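Local coordinates for FEZ-1 protein (Fluoribacter gormanii, PDB 5WCK), which is a zinc-dependent, subclass B3 metallo-beta-lactamase that probably hydrolyses the amide bond of the beta-lactam ring in antibiotics, at residues 144-156 with 189-203. The protein carries 2 engineered substitutions. Numbering follows the deposited sequence. Where two conformers were deposited one is given.
With ZN (zinc ion), chain D.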
ATOM      1  N   HIS A 144      -2.873  -0.300 -10.137  1.00  4.97           N
ATOM      2  CA  HIS A 144      -1.777  -0.372 -11.088  1.00  5.98           C
ATOM      3  C   HIS A 144      -0.805  -1.454 -10.637  1.00  6.66           C
ATOM      4  O   HIS A 144      -0.286  -1.393  -9.528  1.00  7.41           O
ATOM      5  CB  HIS A 144      -1.038   0.956 -11.240  1.00  6.03           C
ATOM      6  CG  HIS A 144      -1.921   2.081 -11.646  1.00  6.39           C
ATOM      7  ND1 HIS A 144      -2.084   2.467 -12.957  1.00 10.84           N
ATOM      8  CD2 HIS A 144      -2.717   2.882 -10.901  1.00  8.20           C
ATOM      9  CE1 HIS A 144      -2.906   3.510 -12.989  1.00 10.35           C
ATOM     10  NE2 HIS A 144      -3.305   3.770 -11.758  1.00  9.53           N
ATOM     11  N   LEU A 145      -0.560  -2.426 -11.514  1.00  7.04           N
ATOM     12  CA  LEU A 145       0.430  -3.443 -11.234  1.00  5.16           C
ATOM     13  C   LEU A 145       1.822  -2.814 -11.373  1.00  5.91           C
ATOM     14  O   LEU A 145       2.233  -2.411 -12.478  1.00  7.24           O
ATOM     15  CB  LEU A 145       0.226  -4.622 -12.188  1.00  6.52           C
ATOM     16  CG  LEU A 145       1.177  -5.801 -12.034  1.00  7.98           C
ATOM     17  CD1 LEU A 145       1.146  -6.393 -10.657  1.00  6.59           C
ATOM     18  CD2 LEU A 145       0.857  -6.863 -13.071  1.00 11.24           C
ATOM     19  N   THR A 146       2.534  -2.765 -10.248  1.00  4.89           N
ATOM     20  CA  THR A 146       3.900  -2.291 -10.188  1.00  5.84           C
ATOM     21  C   THR A 146       4.720  -3.375  -9.512  1.00  5.30           C
ATOM     22  O   THR A 146       5.043  -3.285  -8.328  1.00  5.41           O
ATOM     23  CB  THR A 146       3.984  -0.945  -9.459  1.00  6.71           C
ATOM     24  OG1 THR A 146       3.440  -1.029  -8.140  1.00  7.03           O
ATOM     25  CG2 THR A 146       3.266   0.126 -10.254  1.00  7.73           C
ATOM     26  N   PRO A 147       5.016  -4.461 -10.255  1.00  5.19           N
ATOM     27  CA  PRO A 147       5.602  -5.653  -9.657  1.00  5.81           C
ATOM     28  C   PRO A 147       7.109  -5.558  -9.431  1.00  5.52           C
ATOM     29  O   PRO A 147       7.778  -4.622  -9.883  1.00  6.84           O
ATOM     30  CB  PRO A 147       5.267  -6.713 -10.709  1.00  7.49           C
ATOM     31  CG  PRO A 147       5.384  -5.965 -12.014  1.00  8.44           C
ATOM     32  CD  PRO A 147       4.838  -4.589 -11.708  1.00  6.20           C
ATOM     33  N   GLY A 148       7.606  -6.551  -8.704  1.00  5.87           N
ATOM     34  CA  GLY A 148       9.023  -6.685  -8.363  1.00  6.48           C
ATOM     35  C   GLY A 148       9.196  -6.944  -6.879  1.00  6.24           C
ATOM     36  O   GLY A 148       9.659  -8.021  -6.463  1.00  6.64           O
ATOM     37  N   HIS A 149       8.766  -5.970  -6.061  1.00  4.73           N
ATOM     38  CA  HIS A 149       8.788  -6.109  -4.608  1.00  5.98           C
ATOM     39  C   HIS A 149       7.967  -7.329  -4.175  1.00  4.98           C
ATOM     40  O   HIS A 149       8.383  -8.078  -3.285  1.00  6.18           O
ATOM     41  CB  HIS A 149       8.356  -4.803  -3.925  1.00  6.00           C
ATOM     42  CG  HIS A 149       8.417  -4.901  -2.445  1.00  6.12           C
ATOM     43  ND1 HIS A 149       9.585  -4.715  -1.729  1.00  6.16           N
ATOM     44  CD2 HIS A 149       7.457  -5.227  -1.556  1.00  5.28           C
ATOM     45  CE1 HIS A 149       9.324  -4.913  -0.432  1.00  6.30           C
ATOM     46  NE2 HIS A 149       8.021  -5.228  -0.302  1.00  5.77           N
ATOM     47  N   THR A 150       6.771  -7.458  -4.752  1.00  5.52           N
ATOM     48  CA  THR A 150       6.027  -8.708  -4.797  1.00  5.64           C
ATOM     49  C   THR A 150       5.541  -8.886  -6.225  1.00  6.00           C
ATOM     50  O   THR A 150       5.604  -7.973  -7.046  1.00  6.99           O
ATOM     51  CB  THR A 150       4.836  -8.757  -3.827  1.00  5.32           C
ATOM     52  OG1 THR A 150       3.829  -7.869  -4.315  1.00  5.19           O
ATOM     53  CG2 THR A 150       5.206  -8.442  -2.400  1.00  7.46           C
ATOM     54  N   ARG A 151       5.104 -10.103  -6.551  1.00  5.59           N
ATOM     55  CA  ARG A 151       4.683 -10.380  -7.923  1.00  5.39           C
ATOM     56  C   ARG A 151       3.489  -9.500  -8.306  1.00  4.80           C
ATOM     57  O   ARG A 151       3.349  -9.133  -9.476  1.00  5.85           O
ATOM     58  CB  ARG A 151       4.251 -11.841  -8.044  1.00  6.91           C
ATOM     59  CG  ARG A 151       5.347 -12.854  -7.771  1.00  7.17           C
ATOM     60  CD  ARG A 151       4.747 -14.246  -7.831  1.00  8.26           C
ATOM     61  NE  ARG A 151       5.682 -15.338  -7.614  1.00  6.48           N
ATOM     62  CZ  ARG A 151       6.479 -15.866  -8.528  1.00  7.49           C
ATOM     63  NH1 ARG A 151       6.540 -15.348  -9.749  1.00 10.19           N
ATOM     64  NH2 ARG A 151       7.235 -16.913  -8.190  1.00  6.67           N
ATOM     65  N   GLY A 152       2.622  -9.198  -7.326  1.00  5.35           N
ATOM     66  CA  GLY A 152       1.387  -8.461  -7.573  1.00  5.87           C
ATOM     67  C   GLY A 152       1.305  -7.121  -6.865  1.00  6.11           C
ATOM     68  O   GLY A 152       0.204  -6.607  -6.687  1.00  6.63           O
ATOM     69  N   CYS A 153       2.444  -6.528  -6.517  1.00  5.35           N
ATOM     70  CA  CYS A 153       2.442  -5.255  -5.808  1.00  6.05           C
ATOM     71  C   CYS A 153       1.599  -4.247  -6.584  1.00  5.95           C
ATOM     72  O   CYS A 153       1.736  -4.129  -7.825  1.00  6.61           O
ATOM     73  CB  CYS A 153       3.863  -4.741  -5.670  1.00  5.05           C
ATOM     74  SG  CYS A 153       3.911  -3.184  -4.752  1.00  6.90           S
ATOM     75  N   THR A 154       0.729  -3.553  -5.841  1.00  4.29           N
ATOM     76  CA  THR A 154      -0.293  -2.670  -6.392  1.00  4.14           C
ATOM     77  C   THR A 154      -0.012  -1.245  -5.918  1.00  5.48           C
ATOM     78  O   THR A 154       0.067  -0.999  -4.733  1.00  6.03           O
ATOM     79  CB  THR A 154      -1.704  -3.118  -5.994  1.00  6.09           C
ATOM     80  OG1 THR A 154      -1.852  -4.480  -6.414  1.00  4.95           O
ATOM     81  CG2 THR A 154      -2.797  -2.253  -6.596  1.00  4.71           C
ATOM     82  N   THR A 155       0.049  -0.329  -6.881  1.00  5.46           N
ATOM     83  CA  THR A 155       0.053   1.095  -6.621  1.00  4.03           C
ATOM     84  C   THR A 155      -1.369   1.593  -6.889  1.00  4.26           C
ATOM     85  O   THR A 155      -1.884   1.454  -8.002  1.00  5.88           O
ATOM     86  CB  THR A 155       1.088   1.794  -7.500  1.00  4.77           C
ATOM     87  OG1 THR A 155       2.383   1.408  -7.023  1.00  5.91           O
ATOM     88  CG2 THR A 155       0.975   3.304  -7.435  1.00  5.56           C
ATOM     89  N   TRP A 156      -1.995   2.151  -5.864  1.00  4.15           N
ATOM     90  CA  TRP A 156      -3.392   2.572  -5.911  1.00  6.36           C
ATOM     91  C   TRP A 156      -3.463   4.058  -6.250  1.00  6.43           C
ATOM     92  O   TRP A 156      -2.757   4.834  -5.641  1.00  6.82           O
ATOM     93  CB  TRP A 156      -4.084   2.276  -4.571  1.00  6.13           C
ATOM     94  CG  TRP A 156      -4.378   0.823  -4.325  1.00  5.39           C
ATOM     95  CD1 TRP A 156      -3.725  -0.062  -3.513  1.00  7.10           C
ATOM     96  CD2 TRP A 156      -5.429   0.088  -4.954  1.00  3.89           C
ATOM     97  NE1 TRP A 156      -4.288  -1.313  -3.612  1.00  5.55           N
ATOM     98  CE2 TRP A 156      -5.360  -1.237  -4.469  1.00  5.33           C
ATOM     99  CE3 TRP A 156      -6.427   0.445  -5.858  1.00  6.12           C
ATOM    100  CZ2 TRP A 156      -6.265  -2.203  -4.906  1.00  5.79           C
ATOM    101  CZ3 TRP A 156      -7.329  -0.508  -6.266  1.00  6.67           C
ATOM    102  CH2 TRP A 156      -7.231  -1.818  -5.804  1.00  5.42           C
ATOM    103  N   TYR A 189      11.339 -16.676  -9.339  1.00  7.01           N
ATOM    104  CA  TYR A 189      10.705 -15.485  -9.941  1.00  8.21           C
ATOM    105  C   TYR A 189      11.635 -14.924 -11.003  1.00  7.20           C
ATOM    106  O   TYR A 189      12.250 -13.881 -10.829  1.00  8.53           O
ATOM    107  CB  TYR A 189      10.406 -14.498  -8.815  1.00  8.29           C
ATOM    108  CG  TYR A 189       9.671 -13.211  -9.127  1.00  6.60           C
ATOM    109  CD1 TYR A 189       9.037 -12.956 -10.336  1.00  8.02           C
ATOM    110  CD2 TYR A 189       9.623 -12.227  -8.150  1.00  7.06           C
ATOM    111  CE1 TYR A 189       8.384 -11.753 -10.574  1.00  6.61           C
ATOM    112  CE2 TYR A 189       8.940 -11.042  -8.353  1.00  6.69           C
ATOM    113  CZ  TYR A 189       8.363 -10.778  -9.583  1.00  6.34           C
ATOM    114  OH  TYR A 189       7.693  -9.595  -9.768  1.00  7.37           O
ATOM    115  N   PRO A 190      11.807 -15.618 -12.147  1.00  6.63           N
ATOM    116  CA  PRO A 190      12.804 -15.204 -13.124  1.00  7.00           C
ATOM    117  C   PRO A 190      12.637 -13.785 -13.675  1.00  7.54           C
ATOM    118  O   PRO A 190      13.642 -13.147 -14.030  1.00  8.04           O
ATOM    119  CB  PRO A 190      12.637 -16.224 -14.262  1.00  7.91           C
ATOM    120  CG  PRO A 190      12.021 -17.429 -13.584  1.00 10.02           C
ATOM    121  CD  PRO A 190      11.155 -16.899 -12.475  1.00  9.26           C
ATOM    122  N   LYS A 191      11.394 -13.306 -13.728  1.00  8.60           N
ATOM    123  CA  LYS A 191      11.146 -11.972 -14.329  1.00  8.37           C
ATOM    124  C   LYS A 191      11.250 -10.853 -13.280  1.00  9.28           C
ATOM    125  O   LYS A 191      10.845  -9.710 -13.560  1.00  7.87           O
ATOM    126  CB  LYS A 191       9.768 -11.948 -14.989  1.00  9.44           C
ATOM    127  CG  LYS A 191       9.679 -12.832 -16.227  1.00 12.58           C
ATOM    128  CD  LYS A 191       8.406 -12.699 -17.010  1.00 18.63           C
ATOM    129  CE  LYS A 191       8.463 -13.523 -18.280  1.00 32.51           C
ATOM    130  NZ  LYS A 191       7.191 -13.443 -19.036  1.00 46.28           N
ATOM    131  N   ILE A 192      11.790 -11.142 -12.090  1.00  7.02           N
ATOM    132  CA  ILE A 192      11.833 -10.135 -11.017  1.00  6.12           C
ATOM    133  C   ILE A 192      12.448  -8.818 -11.524  1.00  7.60           C
ATOM    134  O   ILE A 192      11.862  -7.763 -11.264  1.00  6.36           O
ATOM    135  CB  ILE A 192      12.543 -10.654  -9.746  1.00  6.09           C
ATOM    136  CG1 ILE A 192      12.476  -9.626  -8.604  1.00  6.22           C
ATOM    137  CG2 ILE A 192      13.965 -11.131 -10.017  1.00  6.96           C
ATOM    138  CD1 ILE A 192      12.954 -10.153  -7.289  1.00  7.06           C
ATOM    139  N   ALA A 193      13.620  -8.854 -12.167  1.00  7.24           N
ATOM    140  CA  ALA A 193      14.289  -7.603 -12.593  1.00  6.56           C
ATOM    141  C   ALA A 193      13.484  -6.926 -13.720  1.00  8.12           C
ATOM    142  O   ALA A 193      13.315  -5.702 -13.723  1.00  7.73           O
ATOM    143  CB  ALA A 193      15.728  -7.857 -12.991  1.00  8.30           C
ATOM    144  N   GLU A 194      12.928  -7.706 -14.651  1.00  7.08           N
ATOM    145  CA  GLU A 194      12.109  -7.132 -15.722  0.50  8.36           C
ATOM    146  C   GLU A 194      10.890  -6.424 -15.117  1.00  7.03           C
ATOM    147  O   GLU A 194      10.459  -5.363 -15.600  1.00  6.48           O
ATOM    148  CB  GLU A 194      11.691  -8.226 -16.701  0.50 12.60           C
ATOM    149  CG  GLU A 194      12.877  -8.878 -17.396  0.50 13.29           C
ATOM    150  CD  GLU A 194      12.475 -10.065 -18.258  0.50 28.16           C
ATOM    151  OE1 GLU A 194      11.506  -9.911 -19.029  0.50 26.41           O
ATOM    152  OE2 GLU A 194      13.107 -11.144 -18.139  0.50 21.77           O
ATOM    153  N   ASP A 195      10.343  -7.015 -14.051  1.00  5.84           N
ATOM    154  CA  ASP A 195       9.176  -6.482 -13.355  1.00  5.88           C
ATOM    155  C   ASP A 195       9.504  -5.140 -12.678  1.00  6.11           C
ATOM    156  O   ASP A 195       8.747  -4.171 -12.832  1.00  6.97           O
ATOM    157  CB  ASP A 195       8.614  -7.520 -12.377  1.00  6.23           C
ATOM    158  CG  ASP A 195       7.652  -8.507 -13.030  1.00  6.75           C
ATOM    159  OD1 ASP A 195       7.491  -8.484 -14.286  1.00  9.19           O
ATOM    160  OD2 ASP A 195       7.059  -9.307 -12.281  1.00  7.77           O
ATOM    161  N   TYR A 196      10.611  -5.077 -11.938  1.00  5.02           N
ATOM    162  CA  TYR A 196      11.044  -3.803 -11.331  1.00  5.63           C
ATOM    163  C   TYR A 196      11.220  -2.739 -12.425  1.00  6.25           C
ATOM    164  O   TYR A 196      10.841  -1.564 -12.223  1.00  5.09           O
ATOM    165  CB  TYR A 196      12.356  -3.964 -10.557  1.00  5.58           C
ATOM    166  CG  TYR A 196      12.236  -4.449  -9.133  1.00  5.20           C
ATOM    167  CD1 TYR A 196      11.905  -3.578  -8.110  1.00  6.00           C
ATOM    168  CD2 TYR A 196      12.556  -5.749  -8.778  1.00  5.24           C
ATOM    169  CE1 TYR A 196      11.854  -3.985  -6.781  1.00  3.87           C
ATOM    170  CE2 TYR A 196      12.461  -6.192  -7.463  1.00  5.00           C
ATOM    171  CZ  TYR A 196      12.137  -5.295  -6.453  1.00  5.35           C
ATOM    172  OH  TYR A 196      12.091  -5.698  -5.140  1.00  5.33           O
ATOM    173  N   LYS A 197      11.814  -3.128 -13.552  1.00  5.22           N
ATOM    174  CA  LYS A 197      12.061  -2.154 -14.639  1.00  6.65           C
ATOM    175  C   LYS A 197      10.744  -1.622 -15.193  1.00  6.55           C
ATOM    176  O   LYS A 197      10.601  -0.426 -15.452  1.00  6.18           O
ATOM    177  CB  LYS A 197      12.952  -2.777 -15.717  1.00  6.98           C
ATOM    178  CG  LYS A 197      14.365  -3.043 -15.230  1.00  7.58           C
ATOM    179  CD  LYS A 197      15.207  -3.881 -16.172  1.00  7.61           C
ATOM    180  CE  LYS A 197      16.490  -4.366 -15.537  1.00  7.96           C
ATOM    181  NZ  LYS A 197      17.270  -5.179 -16.513  1.00 10.70           N
ATOM    182  N   HIS A 198       9.765  -2.508 -15.339  1.00  4.97           N
ATOM    183  CA  HIS A 198       8.439  -2.106 -15.767  1.00  6.49           C
ATOM    184  C   HIS A 198       7.822  -1.143 -14.752  1.00  6.53           C
ATOM    185  O   HIS A 198       7.241  -0.126 -15.130  1.00  6.57           O
ATOM    186  CB  HIS A 198       7.539  -3.328 -15.987  1.00  7.01           C
ATOM    187  CG  HIS A 198       6.151  -2.955 -16.353  1.00  9.63           C
ATOM    188  ND1 HIS A 198       5.839  -2.396 -17.582  1.00 14.94           N
ATOM    189  CD2 HIS A 198       5.003  -3.019 -15.653  1.00 13.22           C
ATOM    190  CE1 HIS A 198       4.536  -2.162 -17.619  1.00 11.46           C
ATOM    191  NE2 HIS A 198       4.008  -2.506 -16.458  1.00 13.76           N
ATOM    192  N   SER A 199       7.946  -1.458 -13.456  1.00  5.70           N
ATOM    193  CA  SER A 199       7.412  -0.593 -12.411  1.00  5.19           C
ATOM    194  C   SER A 199       8.035   0.807 -12.504  1.00  4.83           C
ATOM    195  O   SER A 199       7.358   1.810 -12.312  1.00  4.83           O
ATOM    196  CB  SER A 199       7.628  -1.155 -11.057  1.00  5.57           C
ATOM    197  OG  SER A 199       6.814  -2.289 -10.855  1.00  6.79           O
ATOM    198  N   ILE A 200       9.343   0.849 -12.712  1.00  4.94           N
ATOM    199  CA  ILE A 200      10.052   2.138 -12.853  1.00  4.71           C
ATOM    200  C   ILE A 200       9.472   2.921 -14.036  1.00  6.62           C
ATOM    201  O   ILE A 200       9.179   4.121 -13.911  1.00  6.21           O
ATOM    202  CB  ILE A 200      11.567   1.933 -12.985  1.00  5.75           C
ATOM    203  CG1 ILE A 200      12.146   1.417 -11.667  1.00  6.33           C
ATOM    204  CG2 ILE A 200      12.251   3.216 -13.434  1.00  7.03           C
ATOM    205  CD1 ILE A 200      13.488   0.793 -11.780  1.00  7.62           C
ATOM    206  N   LYS A 201       9.312   2.249 -15.173  1.00  5.59           N
ATOM    207  CA  LYS A 201       8.773   2.941 -16.344  1.00  6.76           C
ATOM    208  C   LYS A 201       7.380   3.510 -16.030  1.00  6.51           C
ATOM    209  O   LYS A 201       7.086   4.677 -16.371  1.00  9.18           O
ATOM    210  CB  LYS A 201       8.754   2.004 -17.550  1.00  6.35           C
ATOM    211  CG  LYS A 201       8.172   2.630 -18.797  1.00  9.59           C
ATOM    212  CD  LYS A 201       8.221   1.680 -19.972  1.00 13.40           C
ATOM    213  CE  LYS A 201       7.676   2.307 -21.244  1.00 18.24           C
ATOM    214  NZ  LYS A 201       7.697   1.332 -22.363  1.00 27.00           N
ATOM    215  N   VAL A 202       6.501   2.696 -15.430  1.00  5.38           N
ATOM    216  CA  VAL A 202       5.118   3.107 -15.096  1.00  7.19           C
ATOM    217  C   VAL A 202       5.152   4.295 -14.129  1.00  6.14           C
ATOM    218  O   VAL A 202       4.464   5.308 -14.343  1.00  7.73           O
ATOM    219  CB  VAL A 202       4.320   1.934 -14.493  1.00  9.26           C
ATOM    220  CG1 VAL A 202       3.039   2.360 -13.775  1.00  9.70           C
ATOM    221  CG2 VAL A 202       4.040   0.890 -15.565  1.00 11.33           C
ATOM    222  N   LEU A 203       5.924   4.170 -13.049  1.00  5.14           N
ATOM    223  CA  LEU A 203       5.890   5.204 -12.012  1.00  5.22           C
ATOM    224  C   LEU A 203       6.540   6.522 -12.484  1.00  6.00           C
ATOM    225  O   LEU A 203       6.057   7.630 -12.124  1.00  7.29           O
ATOM    226  CB  LEU A 203       6.563   4.652 -10.755  1.00  6.45           C
ATOM    227  CG  LEU A 203       5.745   3.607 -10.015  1.00  7.32           C
ATOM    228  CD1 LEU A 203       6.617   2.959  -8.959  1.00 11.52           C
ATOM    229  CD2 LEU A 203       4.473   4.179  -9.397  1.00  9.87           C
TER
HETATM  230 ZN    ZN D 302       6.940  -5.762   1.391  1.00  8.50          ZN
HETATM  231  O   HOH W   1       1.540  -2.222 -14.976  1.00 26.70           O
HETATM  232  O   HOH W   2       4.614 -10.403 -11.635  1.00  8.43           O
HETATM  233  O   HOH W   3       6.961  -5.003   3.208  1.00 18.67           O
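CA of G148 sits over one face of the Y196 ring, offset toward its rim, and this CH-pi contact packs the loop of H149, a zinc ligand in the alpha-beta/beta-alpha fold of the metallo-beta-lactamases, against helix 192-203. It is an example of a metal-ligand loop seated on a helix, which probably helps to position the ligand. CA of G148 stands 3.7 Å from the ring centroid, 16° off the ring normal; with no side chain in the way, the glycine backbone (phi 131°) comes directly against the ring. The Y196 hydroxyl ends near CA of H149 and hydrogen-bonds to G176 O, which also accepts from H149 ND1. H149 CG, anti to the backbone N, places NE2 2.1 Å from the zinc ion, and H71 and H73 complete the protein ligands of this zinc.

The Y189 ring lies between R151 CG, over the centre of one face and 4.1 Å from the centroid, and, on its opposite face, I192 CA of its own segment. The arginine chain, extended from CG to NE, slides past the tyrosine in the opposite direction, its guanidinium tilted 40° from the ring and NH2 bonded to T188 O. Within 189-203, Y189 OH donates to the anti lone pair of D195 OD2 over 2.6 Å, and a water links that same carboxylate oxygen to R151 O. D195 also packs crosswise on the P147 ring, with OD2 3.5 Å from CB. Farther along the helix, T146 CG2 meets V202 CG1, and a second water bridges H198 NE2 and L145 O, donating to the carbonyl at 2.6 Å.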